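Local coordinates for protein galactitol 1-phosphate 5-dehydrogenase (Escherichia coli, PDB 4UEJ) that catalyses the NAD(+)-dependent oxidation of galactitol 1-phosphate to D-tagatose 6-phosphate, as a zinc-containing member of the alcohol dehydrogenase family, at residues M1-V5 with V14-P20; S35-D41 with L57-F61; L86-F90 with K124-V128; F129-M135 with S303-T307; K162-G168 with N230-T236. All coordinates share one frame; numbering follows the deposited sequence.

In the fold
Interactions 2 and 5 are buried, interaction 1 lies at the surface, and interactions 3 and 4 are intermediate. Strand pairing carries 1, 2 and 5 but differs with place: an antiparallel N-terminal hairpin with a charged rim in 1, a short antiparallel start opening onto the zinc site in 2, and a longer parallel ladder in 5 with largely aliphatic packing and polar residues at its ends. Interactions 2 and 4 reach the same mixed sheet, their centres about 19 Å apart, whereas 3 and 4 use segments that adjoin in sequence. Interaction 3 backs a four-cysteine zinc site with aliphatic and aromatic packing; interaction 4 joins a sheet strand and turn to a helix without a direct hydrogen bond.

Interaction 1 of 5, residues M1-V5 with V14-P20; sequences MKSVV and VAESVIP
V14 lays CG2 alongside the chain of K2, both side chains pointing the same way, with CG2 4.2 Å from K2 CD. A15 follows as an antiparallel hydrogen-bonded partner of S3: A15 N donates to S3 O at 2.8 Å, and A15 O accepts from S3 N. Its methyl lies on the same sheet face as S3 and touches V5 CG2 at 3.7 Å. Non-hydrogen-bonded pairs on either side, K2 with E16 and V4 with V14, complete the register of a beta hairpin made by strands 2-7 and 11-16, with helix 323-333 against K2, V4 and V14. E16 bends at chi2 (80°), which turns its carboxylate back to the chain terminus; OE2 forms a salt bridge to M1 N at 2.7 Å, the nitrogen arriving from above the carboxylate plane. S17 grips the same terminal nitrogen through its carbonyl, O to M1 N 2.6 Å, while S17 N donates to M1 O. One water joins S17 OG, S3 OG and M1 O. I19 then presses CD1 onto M1 CB at 3.5 Å, closer than usual carbon contact. A glycine in place of M1 would probably strip I19 CD1 and P20 CD of their apolar partner and open a gap beside Y120. P20 crosses the extended thioether at about a right angle, its CD 4.0 Å from M1 CE.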
# COMPACT_ATOMS: atom_id res chain seq x y z
N MET A 1 23.04 25.73 -32.18
CA MET A 1 23.40 24.86 -31.07
C MET A 1 22.98 23.43 -31.32
O MET A 1 22.03 23.17 -32.06
CB MET A 1 22.78 25.35 -29.76
CG MET A 1 21.31 25.00 -29.62
SD MET A 1 20.72 25.10 -27.91
CE MET A 1 19.18 24.20 -28.04
N LYS A 2 23.67 22.51 -30.66
CA LYS A 2 23.40 21.09 -30.80
C LYS A 2 22.40 20.60 -29.77
O LYS A 2 22.26 21.18 -28.69
CB LYS A 2 24.69 20.27 -30.66
CG LYS A 2 25.61 20.33 -31.86
CD LYS A 2 26.82 19.44 -31.66
CE LYS A 2 27.76 19.53 -32.85
NZ LYS A 2 27.99 20.94 -33.26
N SER A 3 21.71 19.52 -30.12
CA SER A 3 20.86 18.81 -29.17
C SER A 3 20.68 17.38 -29.64
O SER A 3 20.94 17.06 -30.80
CB SER A 3 19.50 19.50 -29.02
OG SER A 3 18.82 19.54 -30.27
N VAL A 4 20.24 16.51 -28.74
CA VAL A 4 19.89 15.15 -29.13
C VAL A 4 18.39 15.06 -29.31
O VAL A 4 17.62 15.41 -28.41
CB VAL A 4 20.36 14.12 -28.10
CG1 VAL A 4 20.11 12.71 -28.63
CG2 VAL A 4 21.83 14.31 -27.81
N VAL A 5 17.96 14.60 -30.47
CA VAL A 5 16.55 14.49 -30.77
C VAL A 5 16.17 13.04 -31.06
O VAL A 5 16.78 12.38 -31.91
CB VAL A 5 16.16 15.37 -31.97
CG1 VAL A 5 14.68 15.27 -32.24
CG2 VAL A 5 16.56 16.82 -31.72
N VAL A 14 21.51 13.88 -33.77
CA VAL A 14 22.05 15.10 -33.20
C VAL A 14 21.65 16.25 -34.13
O VAL A 14 21.99 16.26 -35.31
CB VAL A 14 23.57 15.05 -33.03
CG1 VAL A 14 24.21 14.49 -34.28
CG2 VAL A 14 24.11 16.42 -32.68
N ALA A 15 20.90 17.20 -33.59
CA ALA A 15 20.31 18.24 -34.43
C ALA A 15 20.92 19.60 -34.14
O ALA A 15 21.50 19.83 -33.09
CB ALA A 15 18.81 18.28 -34.23
N GLU A 16 20.78 20.50 -35.11
CA GLU A 16 21.24 21.88 -34.96
C GLU A 16 20.02 22.81 -34.94
O GLU A 16 19.11 22.66 -35.75
CB GLU A 16 22.20 22.26 -36.09
CG GLU A 16 22.76 23.68 -36.00
CD GLU A 16 23.92 23.80 -35.02
OE1 GLU A 16 24.59 22.78 -34.75
OE2 GLU A 16 24.16 24.93 -34.53
N SER A 17 20.01 23.76 -34.02
CA SER A 17 18.93 24.73 -33.96
C SER A 17 19.39 26.02 -33.28
O SER A 17 20.51 26.10 -32.78
CB SER A 17 17.73 24.15 -33.21
OG SER A 17 18.05 23.93 -31.85
N VAL A 18 18.51 27.02 -33.27
CA VAL A 18 18.85 28.30 -32.69
C VAL A 18 18.82 28.23 -31.16
O VAL A 18 18.03 27.47 -30.58
CB VAL A 18 17.90 29.42 -33.21
CG1 VAL A 18 16.50 29.25 -32.65
CG2 VAL A 18 18.45 30.81 -32.88
N ILE A 19 19.70 28.99 -30.51
CA ILE A 19 19.65 29.16 -29.06
C ILE A 19 18.29 29.72 -28.68
O ILE A 19 17.85 30.71 -29.26
CB ILE A 19 20.74 30.12 -28.55
CG1 ILE A 19 22.07 29.86 -29.24
CG2 ILE A 19 20.87 30.02 -27.04
CD1 ILE A 19 22.80 28.68 -28.73
N PRO A 20 17.61 29.09 -27.71
CA PRO A 20 16.32 29.62 -27.27
C PRO A 20 16.47 30.95 -26.55
O PRO A 20 17.47 31.16 -25.85
CB PRO A 20 15.79 28.54 -26.33
CG PRO A 20 17.01 27.80 -25.87
CD PRO A 20 17.94 27.82 -27.04
O HOH W 1 19.53 21.76 -31.34

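Interaction 2 of 5, residues S35-D41 with L57-F61; sequences SGLCGSD and LGHEF. With ZN (zinc ion), chain D.
S35 and F61 form an antiparallel non-hydrogen-bonded pair with CA atoms 4.0 Å apart, and next to it G36 N donates to E60 O at 2.7 Å in a nearly straight bond (173°). Beyond, the segments part round a zinc ion. H59 NE2 coordinates it at 2.1 Å and C38 SG stands at 2.7 Å, a longer bond; a water is also bound, and donates to E60 OE2. With CG of H59 set between backbone N and carbonyl carbon (chi1 60°), the ring extends toward C38, whose CB lies 3.5 Å from H59 CE1. A second water accepts from H59 ND1 and donates to D41 OD1, a bridge in the ring plane that, with the zinc bond, holds the imidazole's rotation. C38 and D41 form a capping box at the helix start: D41 OD2 accepts from C38 N at 3.0 Å, and C38 SG from S40 N. D41 also forms a salt bridge to R44, and E60 OE1 one to K341. The site, with E144 a zinc ligand by similarity, sits in the GroES-like domain where strands 27-36 and 60-68 meet; helix 41-46 packs on L37 and L57, and helix 143-155 on H59 and E60.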
# COMPACT_ATOMS: atom_id res chain seq x y z
N SER A 35 24.42 16.31 -18.22
CA SER A 35 23.03 15.93 -18.42
C SER A 35 22.89 14.42 -18.54
O SER A 35 23.44 13.81 -19.46
CB SER A 35 22.47 16.64 -19.66
OG SER A 35 21.07 16.44 -19.80
N GLY A 36 22.19 13.80 -17.59
CA GLY A 36 22.18 12.35 -17.49
C GLY A 36 20.99 11.69 -18.14
O GLY A 36 19.91 12.28 -18.18
N LEU A 37 21.18 10.47 -18.63
CA LEU A 37 20.08 9.65 -19.14
C LEU A 37 19.43 8.83 -18.02
O LEU A 37 20.12 8.06 -17.35
CB LEU A 37 20.57 8.71 -20.24
CG LEU A 37 19.55 7.81 -20.93
CD1 LEU A 37 18.75 8.61 -21.93
CD2 LEU A 37 20.24 6.63 -21.61
N CYS A 38 18.12 8.98 -17.85
CA CYS A 38 17.35 8.25 -16.84
C CYS A 38 16.85 6.90 -17.38
O CYS A 38 16.61 6.76 -18.58
CB CYS A 38 16.16 9.11 -16.37
SG CYS A 38 15.19 8.46 -14.97
N GLY A 39 16.71 5.92 -16.50
CA GLY A 39 16.08 4.66 -16.88
C GLY A 39 14.72 4.86 -17.54
O GLY A 39 14.35 4.14 -18.46
N SER A 40 13.99 5.87 -17.07
CA SER A 40 12.66 6.18 -17.59
C SER A 40 12.71 6.70 -19.01
O SER A 40 11.69 6.73 -19.70
CB SER A 40 11.97 7.20 -16.69
OG SER A 40 12.69 8.42 -16.66
N ASP A 41 13.90 7.11 -19.46
CA ASP A 41 14.07 7.62 -20.82
C ASP A 41 14.09 6.50 -21.85
O ASP A 41 13.74 6.70 -23.01
CB ASP A 41 15.36 8.45 -20.92
CG ASP A 41 15.23 9.82 -20.26
OD1 ASP A 41 14.12 10.40 -20.31
OD2 ASP A 41 16.23 10.33 -19.70
N LEU A 57 14.93 14.88 -24.94
CA LEU A 57 14.76 14.45 -23.56
C LEU A 57 15.80 15.09 -22.63
O LEU A 57 16.57 15.96 -23.04
CB LEU A 57 14.85 12.92 -23.47
CG LEU A 57 13.83 12.14 -24.32
CD1 LEU A 57 14.11 10.63 -24.27
CD2 LEU A 57 12.42 12.43 -23.86
N GLY A 58 15.80 14.66 -21.38
CA GLY A 58 16.79 15.12 -20.41
C GLY A 58 16.21 15.91 -19.25
O GLY A 58 15.90 17.10 -19.39
N HIS A 59 16.08 15.26 -18.09
CA HIS A 59 15.58 15.95 -16.90
C HIS A 59 16.50 15.83 -15.69
O HIS A 59 16.09 16.10 -14.55
CB HIS A 59 14.18 15.45 -16.54
CG HIS A 59 14.10 13.98 -16.24
ND1 HIS A 59 13.97 13.03 -17.22
CD2 HIS A 59 14.11 13.31 -15.06
CE1 HIS A 59 13.90 11.83 -16.66
NE2 HIS A 59 13.99 11.98 -15.35
N GLU A 60 17.73 15.42 -15.94
CA GLU A 60 18.72 15.21 -14.89
C GLU A 60 19.95 15.98 -15.30
O GLU A 60 20.90 15.40 -15.84
CB GLU A 60 19.08 13.72 -14.74
CG GLU A 60 17.94 12.78 -14.44
CD GLU A 60 18.40 11.33 -14.37
OE1 GLU A 60 19.50 11.04 -14.89
OE2 GLU A 60 17.69 10.48 -13.79
N PHE A 61 19.96 17.29 -15.09
CA PHE A 61 21.08 18.06 -15.59
C PHE A 61 21.44 19.27 -14.76
O PHE A 61 20.67 19.74 -13.93
CB PHE A 61 20.84 18.48 -17.06
CG PHE A 61 19.66 19.40 -17.29
CD1 PHE A 61 18.42 18.88 -17.59
CD2 PHE A 61 19.83 20.78 -17.29
CE1 PHE A 61 17.33 19.72 -17.85
CE2 PHE A 61 18.75 21.63 -17.55
CZ PHE A 61 17.52 21.11 -17.85
ZN ZN D . 13.95 10.56 -13.82
O HOH W 2 19.23 14.92 -18.36
O HOH W 3 16.94 12.46 -18.19
O HOH W 4 13.91 13.05 -19.94
O HOH W 5 15.49 10.78 -12.54

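Interaction 3 of 5, residues L86-F90 with K124-V128; sequences LLPCF and KRKNV. With ZN (zinc ion), chain C.
N127 lays its carboxamide against L86 and L87: ND2 donates to V84 O and lies 3.1 Å from L86 O, while OD1 takes a weak, bent bond from K124 N. The short 3-10 turn that presents this amide and the CG of K124 to L87 is closed by its backbone, N127 N donating to K124 O at 2.7 Å. L87 crosses the amide at about a right angle: with CG anti to the backbone nitrogen (chi1 -173°) the two methyls divide the work, CD1 meeting N127 OD1 at 3.7 Å and CD2 meeting K124 CG at the same separation, 3.7 Å. K124 then bends at chi2 (-53°) and leads its amine away to a salt bridge with E27, so that just the root of the chain packs on the leucine.

The other half of the contact is aromatic. K126 reaches over one face of the F90 ring with CE, its CD touching F90 CE2 at the rim at 3.4 Å, while P88 CG covers the opposite face towards the rim. The phenyl group is thus held between an aliphatic chain and a proline, and W294 meets it edge-to-face. K126 NZ stands 5.8 Å from the ring centroid, at most a weak cation-pi attraction, so the evidence favours methylene packing. Immediately before F90, C89 SG binds a zinc ion at 2.3 Å together with C92, C95 and C103. This four-cysteine site is the structural-zinc lobe typical of zinc-containing alcohol dehydrogenases.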
# COMPACT_ATOMS: atom_id res chain seq x y z
N LEU A 86 9.98 19.39 -12.98
CA LEU A 86 8.52 19.51 -12.86
C LEU A 86 8.12 20.96 -12.73
O LEU A 86 8.72 21.70 -11.95
CB LEU A 86 8.01 18.73 -11.65
CG LEU A 86 6.52 18.99 -11.34
CD1 LEU A 86 5.76 18.26 -12.36
CD2 LEU A 86 6.10 18.56 -9.97
N LEU A 87 7.09 21.37 -13.47
CA LEU A 87 6.51 22.69 -13.25
C LEU A 87 5.04 22.53 -12.91
O LEU A 87 4.20 22.40 -13.80
CB LEU A 87 6.69 23.60 -14.47
CG LEU A 87 6.25 25.05 -14.26
CD1 LEU A 87 7.17 25.77 -13.27
CD2 LEU A 87 6.17 25.82 -15.58
N PRO A 88 4.72 22.53 -11.61
CA PRO A 88 3.31 22.52 -11.21
C PRO A 88 2.65 23.87 -11.52
O PRO A 88 3.35 24.86 -11.77
CB PRO A 88 3.36 22.25 -9.71
CG PRO A 88 4.71 22.60 -9.27
CD PRO A 88 5.63 22.56 -10.46
N CYS A 89 1.33 23.90 -11.48
CA CYS A 89 0.59 25.13 -11.78
C CYS A 89 0.56 26.07 -10.56
O CYS A 89 0.40 27.29 -10.72
CB CYS A 89 -0.84 24.81 -12.24
SG CYS A 89 -2.05 24.46 -10.91
N PHE A 90 0.71 25.47 -9.38
CA PHE A 90 0.76 26.16 -8.08
C PHE A 90 -0.54 26.82 -7.65
O PHE A 90 -0.56 27.57 -6.67
CB PHE A 90 1.87 27.23 -8.08
CG PHE A 90 3.24 26.65 -8.10
CD1 PHE A 90 3.71 25.91 -7.04
CD2 PHE A 90 4.08 26.88 -9.18
CE1 PHE A 90 4.99 25.38 -7.07
CE2 PHE A 90 5.35 26.36 -9.22
CZ PHE A 90 5.81 25.62 -8.15
N LYS A 124 11.65 28.15 -16.42
CA LYS A 124 11.23 29.07 -15.37
C LYS A 124 12.25 29.11 -14.24
O LYS A 124 12.95 28.13 -14.00
CB LYS A 124 9.86 28.68 -14.80
CG LYS A 124 8.78 28.49 -15.84
CD LYS A 124 8.65 29.69 -16.75
CE LYS A 124 7.55 29.43 -17.77
NZ LYS A 124 7.40 30.52 -18.76
N ARG A 125 12.34 30.26 -13.57
CA ARG A 125 13.13 30.37 -12.34
C ARG A 125 12.84 29.21 -11.39
O ARG A 125 13.75 28.65 -10.76
CB ARG A 125 12.85 31.71 -11.64
CG ARG A 125 13.40 31.81 -10.22
CD ARG A 125 14.91 31.69 -10.20
NE ARG A 125 15.45 31.71 -8.84
CZ ARG A 125 15.69 30.62 -8.11
NH1 ARG A 125 15.43 29.41 -8.59
NH2 ARG A 125 16.19 30.74 -6.89
N LYS A 126 11.58 28.83 -11.29
CA LYS A 126 11.18 27.77 -10.37
C LYS A 126 11.66 26.40 -10.84
O LYS A 126 11.54 25.42 -10.10
CB LYS A 126 9.67 27.77 -10.18
CG LYS A 126 9.19 28.90 -9.27
CD LYS A 126 7.75 28.72 -8.85
CE LYS A 126 7.49 29.34 -7.48
NZ LYS A 126 7.92 30.77 -7.43
N ASN A 127 12.21 26.34 -12.05
CA ASN A 127 12.76 25.09 -12.59
C ASN A 127 14.27 24.98 -12.44
O ASN A 127 14.89 24.11 -13.06
CB ASN A 127 12.41 24.94 -14.08
CG ASN A 127 10.94 24.70 -14.32
OD1 ASN A 127 10.32 25.39 -15.14
ND2 ASN A 127 10.37 23.71 -13.63
N VAL A 128 14.89 25.86 -11.66
CA VAL A 128 16.31 25.67 -11.35
C VAL A 128 16.54 25.77 -9.85
O VAL A 128 15.80 26.46 -9.13
CB VAL A 128 17.22 26.68 -12.07
CG1 VAL A 128 17.17 26.48 -13.58
CG2 VAL A 128 16.85 28.10 -11.71
ZN ZN C . -1.50 22.49 -9.76

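Interaction 4 of 5, residues F129-M135 with S303-T307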
# COMPACT_ATOMS: atom_id res chain seq x y z
N PHE A 129 17.58 25.08 -9.40
CA PHE A 129 17.91 24.95 -8.00
C PHE A 129 19.39 25.25 -7.85
O PHE A 129 20.22 24.58 -8.45
CB PHE A 129 17.57 23.54 -7.51
CG PHE A 129 18.05 23.21 -6.13
CD1 PHE A 129 17.30 23.55 -5.01
CD2 PHE A 129 19.23 22.50 -5.94
CE1 PHE A 129 17.73 23.22 -3.74
CE2 PHE A 129 19.67 22.16 -4.68
CZ PHE A 129 18.91 22.53 -3.57
N ALA A 130 19.71 26.29 -7.09
CA ALA A 130 21.08 26.78 -7.00
C ALA A 130 21.98 25.79 -6.27
O ALA A 130 21.62 25.28 -5.22
CB ALA A 130 21.11 28.13 -6.30
N LEU A 131 23.15 25.54 -6.85
CA LEU A 131 24.15 24.65 -6.26
C LEU A 131 25.14 25.43 -5.42
O LEU A 131 25.41 26.61 -5.69
CB LEU A 131 24.90 23.89 -7.36
CG LEU A 131 24.04 23.22 -8.44
CD1 LEU A 131 24.89 22.54 -9.49
CD2 LEU A 131 23.13 22.25 -7.77
N PRO A 132 25.72 24.78 -4.40
CA PRO A 132 26.86 25.39 -3.70
C PRO A 132 27.97 25.68 -4.70
O PRO A 132 28.18 24.90 -5.63
CB PRO A 132 27.27 24.31 -2.69
CG PRO A 132 26.07 23.45 -2.53
CD PRO A 132 25.39 23.45 -3.87
N THR A 133 28.67 26.79 -4.51
CA THR A 133 29.67 27.23 -5.47
C THR A 133 30.86 26.27 -5.58
O THR A 133 31.55 26.25 -6.60
CB THR A 133 30.19 28.65 -5.13
OG1 THR A 133 30.66 28.67 -3.78
CG2 THR A 133 29.07 29.67 -5.30
N ASP A 134 31.10 25.49 -4.53
CA ASP A 134 32.23 24.56 -4.54
C ASP A 134 31.86 23.18 -5.08
O ASP A 134 32.70 22.29 -5.20
CB ASP A 134 32.82 24.43 -3.13
CG ASP A 134 31.91 23.67 -2.17
OD1 ASP A 134 30.68 23.65 -2.38
OD2 ASP A 134 32.43 23.09 -1.19
N MET A 135 30.59 22.98 -5.42
CA MET A 135 30.17 21.70 -5.95
C MET A 135 30.59 21.54 -7.40
O MET A 135 30.28 22.40 -8.24
CB MET A 135 28.65 21.54 -5.83
CG MET A 135 28.12 20.27 -6.46
SD MET A 135 26.34 20.03 -6.25
CE MET A 135 26.20 19.83 -4.47
N SER A 303 21.57 18.05 -1.86
CA SER A 303 22.69 18.95 -1.97
C SER A 303 23.62 18.80 -0.77
O SER A 303 24.83 18.72 -0.91
CB SER A 303 22.21 20.40 -2.10
OG SER A 303 23.33 21.25 -2.29
N ARG A 304 23.03 18.73 0.42
CA ARG A 304 23.84 18.65 1.63
C ARG A 304 24.61 17.35 1.73
O ARG A 304 25.80 17.36 2.07
CB ARG A 304 22.96 18.84 2.85
CG ARG A 304 22.43 20.25 2.93
CD ARG A 304 21.34 20.37 3.99
NE ARG A 304 20.90 21.76 4.10
CZ ARG A 304 20.06 22.20 5.04
NH1 ARG A 304 19.57 21.36 5.94
NH2 ARG A 304 19.73 23.48 5.07
N LEU A 305 23.96 16.23 1.44
CA LEU A 305 24.63 14.93 1.48
C LEU A 305 25.80 14.91 0.51
O LEU A 305 26.86 14.35 0.82
CB LEU A 305 23.64 13.80 1.15
CG LEU A 305 22.59 13.57 2.24
CD1 LEU A 305 21.60 12.52 1.77
CD2 LEU A 305 23.24 13.15 3.55
N LEU A 306 25.62 15.51 -0.65
CA LEU A 306 26.71 15.60 -1.62
C LEU A 306 27.86 16.43 -1.08
O LEU A 306 29.02 16.04 -1.15
CB LEU A 306 26.20 16.20 -2.94
CG LEU A 306 25.45 15.25 -3.88
CD1 LEU A 306 24.69 16.03 -4.97
CD2 LEU A 306 26.42 14.28 -4.51
N THR A 307 27.54 17.58 -0.51
CA THR A 307 28.60 18.46 -0.05
C THR A 307 29.34 17.84 1.12
O THR A 307 30.52 18.07 1.30
CB THR A 307 28.06 19.84 0.36
OG1 THR A 307 27.17 19.70 1.47
CG2 THR A 307 27.32 20.44 -0.79
O HOH W 6 22.17 23.85 -2.94
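P132 and M135 reach the helix at S303, L306 and T307, and this is the close side of the contact. P132 CD lies 3.4 Å from S303 OG, and P132 CG meets T307 CG2 at 3.7 Å, the proline and threonine side chains crossing at about a right angle. M135 is extended through chi2 (177°) and bends only at chi3 (-65°); that last turn sets its terminal methyl in the notch between S303, L306 and T307, with CE 3.9 Å from L306 CB. T307 can offer its methyl because OG1 is turned back to R304 O, a hydrogen bond of 2.8 Å inside the helix. The two facing residues P132 and M135 are the ends of a type I beta turn, closed by M135 N to P132 O. This turn follows strand 128-130 of the GroES-like domain, whereas helix 297-307 packs through L305 on helix 171-182 of the dehydrogenase part, and through L306 on helix 143-155. The strand side is looser. F129 offers the edge of its ring, CE2 to S303 CB at 4.0 Å, and no direct hydrogen bond crosses anywhere. A water fills in instead: it donates to A130 O at 2.7 Å and is hydrogen-bonded to S303 OG at 2.9 Å. Beyond P132 the turn runs out to T133 and D134, both exposed, while R304 on the helix faces away from it.

Interaction 5 of 5, residues K162-G168 with N230-T236; sequences KNVIIIG and NQLILET
I165 CD1 sits over the carboxamide of Q231, nearly equidistant from CD (3.9 Å) and NE2 (3.8 Å); the amide's polar ends go to G251 N and L227 O. The carboxylate of E235 turns to T242, A237 and G238, its OE2 4.0 Å from I167 CG2. Both groups lie on the same face of a parallel ladder whose strand axes diverge by only 15°: I165 N and I167 N donate to L232 O and L234 O, and L234 N reaches I165 O at 2.7 Å. I166 lies side by side with L234 on one face, CD1 to L234 CB at 3.8 Å, and on the other I167 CD1 meets I233 CG2 at 3.6 Å. These are neighbouring central strands of a Rossmann-type six-stranded parallel sheet, with helices 143-155 and 171-182 on the L234 face. At its C-terminal end, I167 O takes two donors, T236 N and T236 OG1, the hydroxyl at 2.6 Å. A valine in place of T236 would probably deprive I167 O of the hydroxyl donor and hold it by the backbone bond alone. G168, first glycine of a GxGxxG-like turn, has backbone angles that call for glycine, and a CB there would clash with T236 OG1.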
# COMPACT_ATOMS: atom_id res chain seq x y z
N LYS A 162 15.82 1.81 10.49
CA LYS A 162 15.06 0.80 9.76
C LYS A 162 15.95 -0.17 9.00
O LYS A 162 17.11 0.12 8.68
CB LYS A 162 14.07 1.46 8.79
CG LYS A 162 13.03 2.32 9.50
CD LYS A 162 11.99 2.89 8.54
CE LYS A 162 10.95 3.71 9.30
NZ LYS A 162 10.01 4.50 8.42
N ASN A 163 15.39 -1.33 8.72
CA ASN A 163 16.07 -2.31 7.89
C ASN A 163 15.64 -2.07 6.45
O ASN A 163 14.55 -2.48 6.03
CB ASN A 163 15.75 -3.72 8.36
CG ASN A 163 16.39 -4.02 9.69
OD1 ASN A 163 17.60 -3.83 9.85
ND2 ASN A 163 15.59 -4.46 10.67
N VAL A 164 16.49 -1.39 5.71
CA VAL A 164 16.15 -0.93 4.39
C VAL A 164 16.53 -1.99 3.38
O VAL A 164 17.61 -2.61 3.46
CB VAL A 164 16.84 0.42 4.07
CG1 VAL A 164 16.63 0.84 2.61
CG2 VAL A 164 16.28 1.50 5.00
N ILE A 165 15.63 -2.22 2.44
CA ILE A 165 15.89 -3.14 1.35
C ILE A 165 15.66 -2.38 0.06
O ILE A 165 14.56 -1.86 -0.17
CB ILE A 165 14.98 -4.38 1.43
CG1 ILE A 165 15.14 -5.08 2.78
CG2 ILE A 165 15.26 -5.34 0.26
CD1 ILE A 165 14.24 -6.30 2.94
N ILE A 166 16.68 -2.31 -0.78
CA ILE A 166 16.56 -1.64 -2.06
C ILE A 166 16.53 -2.68 -3.17
O ILE A 166 17.47 -3.43 -3.35
CB ILE A 166 17.73 -0.66 -2.33
CG1 ILE A 166 17.89 0.34 -1.17
CG2 ILE A 166 17.52 0.03 -3.68
CD1 ILE A 166 16.64 1.20 -0.85
N ILE A 167 15.43 -2.72 -3.91
CA ILE A 167 15.32 -3.70 -4.98
C ILE A 167 15.56 -2.95 -6.29
O ILE A 167 14.86 -1.99 -6.62
CB ILE A 167 13.95 -4.41 -4.98
CG1 ILE A 167 13.72 -5.13 -3.66
CG2 ILE A 167 13.88 -5.42 -6.11
CD1 ILE A 167 12.26 -5.60 -3.48
N GLY A 168 16.57 -3.38 -7.03
CA GLY A 168 16.93 -2.67 -8.24
C GLY A 168 18.20 -1.91 -7.98
O GLY A 168 18.26 -1.06 -7.09
N ASN A 230 10.72 -3.73 11.19
CA ASN A 230 10.98 -2.35 10.80
C ASN A 230 11.66 -2.22 9.45
O ASN A 230 12.59 -1.43 9.26
CB ASN A 230 11.82 -1.66 11.88
CG ASN A 230 11.12 -1.66 13.22
OD1 ASN A 230 10.08 -1.02 13.39
ND2 ASN A 230 11.67 -2.38 14.19
N GLN A 231 11.17 -3.01 8.50
CA GLN A 231 11.66 -2.94 7.14
C GLN A 231 11.06 -1.80 6.35
O GLN A 231 9.90 -1.45 6.51
CB GLN A 231 11.38 -4.24 6.39
CG GLN A 231 12.27 -5.37 6.79
CD GLN A 231 11.95 -6.63 6.04
OE1 GLN A 231 10.96 -6.70 5.32
NE2 GLN A 231 12.80 -7.64 6.19
N LEU A 232 11.89 -1.23 5.50
CA LEU A 232 11.47 -0.29 4.48
C LEU A 232 12.06 -0.77 3.18
O LEU A 232 13.29 -0.77 3.01
CB LEU A 232 11.93 1.13 4.83
CG LEU A 232 11.81 2.17 3.72
CD1 LEU A 232 10.35 2.26 3.30
CD2 LEU A 232 12.32 3.52 4.23
N ILE A 233 11.19 -1.23 2.29
CA ILE A 233 11.60 -1.81 1.04
C ILE A 233 11.31 -0.81 -0.08
O ILE A 233 10.19 -0.32 -0.21
CB ILE A 233 10.85 -3.12 0.78
CG1 ILE A 233 10.98 -4.08 1.98
CG2 ILE A 233 11.31 -3.76 -0.51
CD1 ILE A 233 10.15 -5.35 1.86
N LEU A 234 12.32 -0.46 -0.86
CA LEU A 234 12.08 0.40 -2.01
C LEU A 234 12.16 -0.42 -3.28
O LEU A 234 13.21 -1.00 -3.58
CB LEU A 234 13.10 1.53 -2.09
CG LEU A 234 12.77 2.85 -1.42
CD1 LEU A 234 12.64 2.64 0.09
CD2 LEU A 234 13.85 3.88 -1.76
N GLU A 235 11.06 -0.48 -4.01
CA GLU A 235 11.00 -1.15 -5.29
C GLU A 235 11.38 -0.13 -6.36
O GLU A 235 10.58 0.75 -6.68
CB GLU A 235 9.60 -1.72 -5.55
CG GLU A 235 9.59 -2.90 -6.50
CD GLU A 235 10.26 -2.56 -7.82
OE1 GLU A 235 9.74 -1.68 -8.55
OE2 GLU A 235 11.34 -3.11 -8.08
N THR A 236 12.58 -0.27 -6.92
CA THR A 236 13.05 0.69 -7.93
C THR A 236 13.15 0.09 -9.33
O THR A 236 13.36 0.82 -10.30
CB THR A 236 14.43 1.29 -7.55
OG1 THR A 236 15.46 0.31 -7.74
CG2 THR A 236 14.42 1.73 -6.10